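Local coordinates for protein hydrazine synthase alpha subunit (Candidatus Kuenenia stuttgartiensis, PDB 5C2V) that forms hydrazine from hydroxylamine and ammonia, the second half-reaction of the hydrazine synthase complex, and carries two c-type hemes, at residues G141-R146 / I197-T202; A133-E138 / V160-M165. One frame throughout, in Å; residues are numbered along the deposited sequence.

Contact 1. Residues G141-R146 / I197-T202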
ATOM      1  N   GLY D 141       7.108  14.821  52.389  1.00 67.37           N
ATOM      2  CA  GLY D 141       6.449  13.538  52.497  1.00 52.10           C
ATOM      3  C   GLY D 141       7.336  12.465  53.084  1.00 55.65           C
ATOM      4  O   GLY D 141       8.565  12.549  53.044  1.00 58.94           O
ATOM      5  N   ARG D 142       6.686  11.442  53.625  1.00 58.84           N
ATOM      6  CA  ARG D 142       7.330  10.459  54.480  1.00 63.86           C
ATOM      7  C   ARG D 142       8.096   9.391  53.710  1.00 51.23           C
ATOM      8  O   ARG D 142       7.743   9.041  52.584  1.00 60.74           O
ATOM      9  CB  ARG D 142       6.278   9.799  55.373  1.00 68.58           C
ATOM     10  CG  ARG D 142       5.422  10.802  56.134  1.00 74.21           C
ATOM     11  CD  ARG D 142       4.084  10.208  56.543  1.00 69.31           C
ATOM     12  NE  ARG D 142       4.237   9.027  57.387  1.00 76.19           N
ATOM     13  CZ  ARG D 142       3.237   8.222  57.729  1.00 75.67           C
ATOM     14  NH1 ARG D 142       2.008   8.467  57.294  1.00 69.65           N
ATOM     15  NH2 ARG D 142       3.464   7.170  58.503  1.00 79.41           N
ATOM     16  N   ILE D 143       9.154   8.883  54.334  1.00 46.59           N
ATOM     17  CA  ILE D 143       9.897   7.750  53.802  1.00 54.21           C
ATOM     18  C   ILE D 143       9.833   6.600  54.798  1.00 74.50           C
ATOM     19  O   ILE D 143      10.358   6.694  55.907  1.00 86.31           O
ATOM     20  CB  ILE D 143      11.366   8.106  53.513  1.00 59.09           C
ATOM     21  CG1 ILE D 143      11.450   9.177  52.423  1.00 66.04           C
ATOM     22  CG2 ILE D 143      12.146   6.865  53.110  1.00 54.32           C
ATOM     23  CD1 ILE D 143      12.864   9.540  52.028  1.00 65.50           C
ATOM     24  N   ILE D 144       9.175   5.518  54.397  1.00 76.83           N
ATOM     25  CA  ILE D 144       8.954   4.381  55.279  1.00 57.62           C
ATOM     26  C   ILE D 144       9.491   3.098  54.662  1.00 65.63           C
ATOM     27  O   ILE D 144       9.296   2.855  53.471  1.00 69.71           O
ATOM     28  CB  ILE D 144       7.451   4.196  55.587  1.00 51.66           C
ATOM     29  CG1 ILE D 144       6.854   5.488  56.149  1.00 56.39           C
ATOM     30  CG2 ILE D 144       7.228   3.036  56.546  1.00 62.62           C
ATOM     31  CD1 ILE D 144       5.368   5.402  56.408  1.00 61.11           C
ATOM     32  N   TRP D 145      10.170   2.276  55.459  1.00 73.31           N
ATOM     33  CA  TRP D 145      10.532   0.947  54.972  1.00 57.90           C
ATOM     34  C   TRP D 145      10.628  -0.084  56.090  1.00 74.69           C
ATOM     35  O   TRP D 145      10.399   0.225  57.261  1.00 82.66           O
ATOM     36  CB  TRP D 145      11.844   0.988  54.174  1.00 69.74           C
ATOM     37  CG  TRP D 145      13.102   1.241  54.957  1.00 68.40           C
ATOM     38  CD1 TRP D 145      13.721   0.382  55.820  1.00 82.22           C
ATOM     39  CD2 TRP D 145      13.926   2.411  54.897  1.00 68.41           C
ATOM     40  NE1 TRP D 145      14.862   0.958  56.323  1.00 82.78           N
ATOM     41  CE2 TRP D 145      15.012   2.202  55.771  1.00 80.66           C
ATOM     42  CE3 TRP D 145      13.844   3.620  54.200  1.00 62.29           C
ATOM     43  CZ2 TRP D 145      16.009   3.155  55.962  1.00 71.35           C
ATOM     44  CZ3 TRP D 145      14.832   4.567  54.395  1.00 61.80           C
ATOM     45  CH2 TRP D 145      15.901   4.329  55.269  1.00 65.90           C
ATOM     46  N   ARG D 146      10.964  -1.314  55.713  1.00 59.10           N
ATOM     47  CA  ARG D 146      10.915  -2.440  56.636  1.00 72.36           C
ATOM     48  C   ARG D 146      12.255  -3.162  56.758  1.00 83.03           C
ATOM     49  O   ARG D 146      12.958  -3.361  55.768  1.00 89.07           O
ATOM     50  CB  ARG D 146       9.818  -3.418  56.198  1.00 65.52           C
ATOM     51  CG  ARG D 146      10.038  -4.860  56.620  1.00 78.16           C
ATOM     52  CD  ARG D 146       8.853  -5.731  56.239  1.00 80.31           C
ATOM     53  NE  ARG D 146       9.095  -7.141  56.530  1.00 90.04           N
ATOM     54  CZ  ARG D 146       8.140  -8.058  56.638  1.00100.17           C
ATOM     55  NH1 ARG D 146       6.868  -7.714  56.486  1.00 98.25           N
ATOM     56  NH2 ARG D 146       8.454  -9.319  56.902  1.00 85.73           N
ATOM     57  N   ILE D 197      12.715  10.397  46.183  1.00 69.53           N
ATOM     58  CA  ILE D 197      11.292  10.309  45.851  1.00 66.74           C
ATOM     59  C   ILE D 197      10.923   8.867  45.511  1.00 69.47           C
ATOM     60  O   ILE D 197       9.872   8.365  45.920  1.00 64.80           O
ATOM     61  CB  ILE D 197      10.922  11.241  44.682  1.00 70.74           C
ATOM     62  CG1 ILE D 197      10.994  12.695  45.150  1.00 73.20           C
ATOM     63  CG2 ILE D 197       9.528  10.918  44.146  1.00 76.29           C
ATOM     64  CD1 ILE D 197      10.423  13.694  44.172  1.00 78.69           C
ATOM     65  N   ILE D 198      11.805   8.202  44.774  1.00 75.18           N
ATOM     66  CA  ILE D 198      11.671   6.776  44.510  1.00 77.17           C
ATOM     67  C   ILE D 198      11.768   6.006  45.826  1.00 63.39           C
ATOM     68  O   ILE D 198      11.081   5.005  46.028  1.00 63.02           O
ATOM     69  CB  ILE D 198      12.750   6.285  43.520  1.00 69.75           C
ATOM     70  CG1 ILE D 198      12.538   6.929  42.150  1.00 74.05           C
ATOM     71  CG2 ILE D 198      12.723   4.772  43.387  1.00 63.34           C
ATOM     72  CD1 ILE D 198      11.218   6.571  41.507  1.00 70.64           C
ATOM     73  N   GLN D 199      12.609   6.498  46.730  1.00 71.80           N
ATOM     74  CA  GLN D 199      12.751   5.894  48.049  1.00 73.22           C
ATOM     75  C   GLN D 199      11.491   6.120  48.876  1.00 57.87           C
ATOM     76  O   GLN D 199      11.149   5.317  49.742  1.00 58.63           O
ATOM     77  CB  GLN D 199      13.974   6.460  48.775  1.00 76.08           C
ATOM     78  CG  GLN D 199      14.366   5.678  50.016  1.00 73.62           C
ATOM     79  CD  GLN D 199      15.644   6.189  50.652  1.00 57.95           C
ATOM     80  OE1 GLN D 199      16.133   7.269  50.321  1.00 83.13           O
ATOM     81  NE2 GLN D 199      16.196   5.407  51.572  1.00 54.39           N
ATOM     82  N   ARG D 200      10.802   7.220  48.602  1.00 44.08           N
ATOM     83  CA  ARG D 200       9.548   7.517  49.274  1.00 45.00           C
ATOM     84  C   ARG D 200       8.478   6.553  48.790  1.00 58.80           C
ATOM     85  O   ARG D 200       7.748   5.969  49.589  1.00 71.12           O
ATOM     86  CB  ARG D 200       9.128   8.971  49.030  1.00 36.85           C
ATOM     87  CG  ARG D 200       7.633   9.232  49.179  1.00 38.11           C
ATOM     88  CD  ARG D 200       7.340  10.715  49.374  1.00 45.89           C
ATOM     89  NE  ARG D 200       5.922  11.030  49.209  1.00 60.51           N
ATOM     90  CZ  ARG D 200       4.986  10.791  50.123  1.00 57.24           C
ATOM     91  NH1 ARG D 200       5.308  10.223  51.276  1.00 63.42           N
ATOM     92  NH2 ARG D 200       3.723  11.117  49.880  1.00 44.90           N
ATOM     93  N   ILE D 201       8.392   6.390  47.473  1.00 73.00           N
ATOM     94  CA  ILE D 201       7.402   5.495  46.885  1.00 62.07           C
ATOM     95  C   ILE D 201       7.722   4.010  47.085  1.00 53.78           C
ATOM     96  O   ILE D 201       6.911   3.264  47.634  1.00 73.97           O
ATOM     97  CB  ILE D 201       7.249   5.766  45.375  1.00 67.90           C
ATOM     98  CG1 ILE D 201       6.898   7.236  45.131  1.00 58.01           C
ATOM     99  CG2 ILE D 201       6.193   4.854  44.774  1.00 78.42           C
ATOM    100  CD1 ILE D 201       6.752   7.600  43.667  1.00 64.12           C
ATOM    101  N   THR D 202       8.899   3.584  46.633  1.00 56.50           N
ATOM    102  CA  THR D 202       9.292   2.174  46.696  1.00 74.10           C
ATOM    103  C   THR D 202       9.888   1.735  48.035  1.00 69.06           C
ATOM    104  O   THR D 202       9.635   0.623  48.499  1.00 77.54           O
ATOM    105  CB  THR D 202      10.307   1.831  45.586  1.00 72.73           C
ATOM    106  OG1 THR D 202      11.498   2.606  45.767  1.00 61.18           O
ATOM    107  CG2 THR D 202       9.715   2.115  44.214  1.00 70.04           C
TER

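Contact 2. Residues A133-E138 / V160-M165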
ATOM      1  N   ALA D 133       4.623  12.267  41.046  1.00 63.19           N
ATOM      2  CA  ALA D 133       4.558  10.921  41.593  1.00 51.76           C
ATOM      3  C   ALA D 133       4.753  10.962  43.098  1.00 73.86           C
ATOM      4  O   ALA D 133       5.853  11.220  43.584  1.00 68.37           O
ATOM      5  CB  ALA D 133       5.607  10.032  40.943  1.00 50.97           C
ATOM      6  N   GLY D 134       3.681  10.697  43.835  1.00 75.93           N
ATOM      7  CA  GLY D 134       3.706  10.858  45.275  1.00 69.82           C
ATOM      8  C   GLY D 134       3.686  12.325  45.658  1.00 61.51           C
ATOM      9  O   GLY D 134       3.813  12.671  46.830  1.00 86.34           O
ATOM     10  N   SER D 135       3.553  13.192  44.656  1.00 62.11           N
ATOM     11  CA  SER D 135       3.395  14.622  44.886  1.00 59.13           C
ATOM     12  C   SER D 135       2.094  15.112  44.268  1.00 62.40           C
ATOM     13  O   SER D 135       1.963  15.172  43.053  1.00 98.51           O
ATOM     14  CB  SER D 135       4.579  15.399  44.307  1.00 55.80           C
ATOM     15  OG  SER D 135       5.806  14.744  44.579  1.00 60.00           O
ATOM     16  N   ILE D 136       1.136  15.477  45.105  1.00 71.42           N
ATOM     17  CA  ILE D 136      -0.122  16.023  44.619  1.00 72.04           C
ATOM     18  C   ILE D 136      -0.288  17.404  45.230  1.00 76.60           C
ATOM     19  O   ILE D 136      -0.370  18.406  44.519  1.00 80.72           O
ATOM     20  CB  ILE D 136      -1.318  15.117  44.960  1.00 73.22           C
ATOM     21  CG1 ILE D 136      -1.170  13.772  44.248  1.00 70.33           C
ATOM     22  CG2 ILE D 136      -2.626  15.777  44.554  1.00 63.88           C
ATOM     23  CD1 ILE D 136      -0.986  13.886  42.749  1.00 70.15           C
ATOM     24  N   GLU D 137      -0.344  17.443  46.558  1.00 99.58           N
ATOM     25  CA  GLU D 137      -0.335  18.699  47.291  1.00 92.40           C
ATOM     26  C   GLU D 137       1.083  19.063  47.725  1.00 76.34           C
ATOM     27  O   GLU D 137       1.888  18.188  48.050  1.00 62.14           O
ATOM     28  CB  GLU D 137      -1.256  18.614  48.505  1.00 82.88           C
ATOM     29  CG  GLU D 137      -1.317  17.236  49.139  1.00 91.48           C
ATOM     30  CD  GLU D 137      -2.343  17.153  50.252  1.00 95.05           C
ATOM     31  OE1 GLU D 137      -3.530  17.433  49.982  1.00 82.88           O
ATOM     32  OE2 GLU D 137      -1.966  16.802  51.390  1.00 93.11           O
ATOM     33  N   GLU D 138       1.379  20.359  47.714  1.00 79.52           N
ATOM     34  CA  GLU D 138       2.707  20.867  48.049  1.00 73.97           C
ATOM     35  C   GLU D 138       3.086  20.575  49.495  1.00 78.55           C
ATOM     36  O   GLU D 138       2.251  20.660  50.396  1.00 77.19           O
ATOM     37  CB  GLU D 138       2.775  22.372  47.796  1.00 76.45           C
ATOM     38  CG  GLU D 138       2.150  22.809  46.486  1.00 62.36           C
ATOM     39  CD  GLU D 138       2.196  24.310  46.301  1.00 79.06           C
ATOM     40  OE1 GLU D 138       1.282  24.858  45.650  1.00 77.70           O
ATOM     41  OE2 GLU D 138       3.145  24.942  46.809  1.00 94.24           O
ATOM     42  N   VAL D 160      11.132  13.868  52.579  1.00 71.67           N
ATOM     43  CA  VAL D 160      11.675  14.361  51.319  1.00 71.92           C
ATOM     44  C   VAL D 160      10.712  15.388  50.727  1.00 60.32           C
ATOM     45  O   VAL D 160       9.496  15.227  50.824  1.00 74.21           O
ATOM     46  CB  VAL D 160      11.922  13.201  50.318  1.00 71.92           C
ATOM     47  CG1 VAL D 160      10.681  12.327  50.184  1.00 66.99           C
ATOM     48  CG2 VAL D 160      12.371  13.729  48.962  1.00 68.98           C
ATOM     49  N   GLU D 161      11.246  16.444  50.120  1.00 67.31           N
ATOM     50  CA  GLU D 161      10.410  17.430  49.446  1.00 72.11           C
ATOM     51  C   GLU D 161       9.623  16.771  48.323  1.00 78.17           C
ATOM     52  O   GLU D 161      10.191  16.047  47.506  1.00 68.82           O
ATOM     53  CB  GLU D 161      11.258  18.578  48.894  1.00 72.49           C
ATOM     54  CG  GLU D 161      11.260  19.830  49.756  1.00 88.56           C
ATOM     55  CD  GLU D 161       9.940  20.575  49.706  1.00 99.38           C
ATOM     56  OE1 GLU D 161       9.333  20.641  48.616  1.00 91.97           O
ATOM     57  OE2 GLU D 161       9.508  21.096  50.756  1.00 86.53           O
ATOM     58  N   LYS D 162       8.319  17.021  48.274  1.00 75.37           N
ATOM     59  CA  LYS D 162       7.520  16.461  47.198  1.00 73.00           C
ATOM     60  C   LYS D 162       7.480  17.463  46.058  1.00 74.56           C
ATOM     61  O   LYS D 162       6.832  18.505  46.143  1.00 85.98           O
ATOM     62  CB  LYS D 162       6.104  16.122  47.670  1.00 72.87           C
ATOM     63  CG  LYS D 162       6.046  15.203  48.878  1.00 77.17           C
ATOM     64  CD  LYS D 162       4.606  14.966  49.302  1.00 86.59           C
ATOM     65  CE  LYS D 162       3.942  16.265  49.729  1.00 62.66           C
ATOM     66  NZ  LYS D 162       2.456  16.169  49.712  1.00 69.58           N
ATOM     67  N   THR D 163       8.175  17.117  44.983  1.00 75.98           N
ATOM     68  CA  THR D 163       8.285  17.972  43.814  1.00 85.38           C
ATOM     69  C   THR D 163       7.726  17.215  42.626  1.00 89.73           C
ATOM     70  O   THR D 163       6.732  17.619  42.022  1.00 82.83           O
ATOM     71  CB  THR D 163       9.744  18.386  43.539  1.00 78.86           C
ATOM     72  OG1 THR D 163      10.586  17.228  43.591  1.00 72.27           O
ATOM     73  CG2 THR D 163      10.217  19.386  44.582  1.00 71.09           C
ATOM     74  N   GLY D 164       8.378  16.106  42.304  1.00 86.97           N
ATOM     75  CA  GLY D 164       7.901  15.228  41.258  1.00 76.02           C
ATOM     76  C   GLY D 164       9.023  14.489  40.564  1.00 78.91           C
ATOM     77  O   GLY D 164      10.147  14.411  41.059  1.00 75.93           O
ATOM     78  N   MET D 165       8.698  13.942  39.402  1.00 72.00           N
ATOM     79  CA  MET D 165       9.653  13.240  38.566  1.00 63.08           C
ATOM     80  C   MET D 165       9.728  13.954  37.226  1.00 70.88           C
ATOM     81  O   MET D 165       8.823  14.711  36.871  1.00 67.98           O
ATOM     82  CB  MET D 165       9.238  11.781  38.378  1.00 62.28           C
ATOM     83  CG  MET D 165       9.065  11.005  39.673  1.00 41.68           C
ATOM     84  SD  MET D 165      10.638  10.526  40.407  1.00 63.04           S
ATOM     85  CE  MET D 165      11.262   9.418  39.146  1.00 62.96           C
TER

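Contact 1. Residues G141-R146 / I197-T202
Arg-200 reaches Arg-142 because its CG stands opposite the backbone N (chi1 156°) and the chain then runs extended as far as NE. This carries the guanidinium from helix 196-201 to the backbone of strand 139-146. NH1 of Arg-200 donates a hydrogen bond of 3.0 Å to O of Arg-142. The bond meets a lone pair of that oxygen in the carbonyl plane, and the oxygen lies almost in the guanidinium plane. CA of Gly-141 lies over one face of the guanidinium, offset toward its rim.

Ile-143 packs beside the arginine stem. Its CG1 lies 4.0 Å from CA of Arg-200. Its CG2 branch crosses the side chain of Gln-199 at about a right angle, 4.0 Å from CG. Gln-199 also extends, toward the indole of Trp-145. The two side chains run obliquely past each other, though the amide and ring planes are only 4° apart. NE2 of Gln-199 comes 3.2 Å from CZ3 of Trp-145, a close approach and not a stack. The ring of Trp-145 does stack with His-157 of the neighbouring strand.

The short helix segment crosses the strand segment at 59°, with the axes 7.2 Å apart. In this N-terminal part of the chain, strand 139-146 pairs antiparallel with the next strand, 154-171. The helix packs on it through apolar contacts and one arginine. NH1 of Arg-200 also forms a salt bridge with Glu-28 of the gamma subunit, so the same group serves the subunit interface. Arg-142 pairs with Glu-156 in its own chain. The nearby acidic groups probably offset the positive charge of the two arginines.

Contact 2. Residues A133-E138 / V160-M165
Lys-162 makes the polar link to the loop 133-138. Its NZ donates a hydrogen bond of 2.7 Å to O of Glu-137. The donor is tilted 28° from the carbonyl plane. The side chains of Lys-162 and Glu-137 run alongside each other and point the same way. Their charged ends do not touch, with NZ of Lys-162 4.8 Å from OE2 of Glu-137.

The lysine stem also packs on the loop. Its CD lies 3.5 Å from O of Gly-134, and its CB lies 3.4 Å from OG of Ser-135. A bend at chi3 (-62°) turns the end of the lysine toward Glu-137. Farther along, CB of Ala-133 meets CG of Met-165 at 3.8 Å, an apolar contact.

Around this shell, backbone hydrogen bonds join Lys-162 to Gly-139 and Met-165 to Tyr-131. The loop between strands 124-131 and 139-146 is thus held along strand 154-171, which pairs with both. OG1 of Thr-163 and OG1 of Thr-192 share a hydrogen bond. NZ of Lys-162 also forms a salt bridge with Glu-22 of the gamma subunit. One ammonium group therefore ties strand, loop and partner subunit together. Its charge is probably balanced at least in part by Glu-22, with the carboxylate of Glu-137 also nearby.

In the fold
Both contacts involve the same antiparallel sheet. Strand 139-146 of contact 1 and strand 154-171 of contact 2 are neighbours in it, joined by backbone hydrogen bonds, among them Gly-141 with Val-160. Contact 1 sets a helix against a strand, while contact 2 sets a loop against a strand. Each is partly buried, but contact 2 also includes two exposed glutamates. Its apolar end, by contrast, is buried and borders helix 196-201. Contact 1 uses a flat guanidinium from a buried arginine, bonding in plane; contact 2 uses a lysine ammonium, bonding at a tilt. Their salt-bridge partners on the gamma subunit differ too. Arg-200 also hydrogen-bonds weakly to Gly-134 of contact 2. Both lie away from the heme sites.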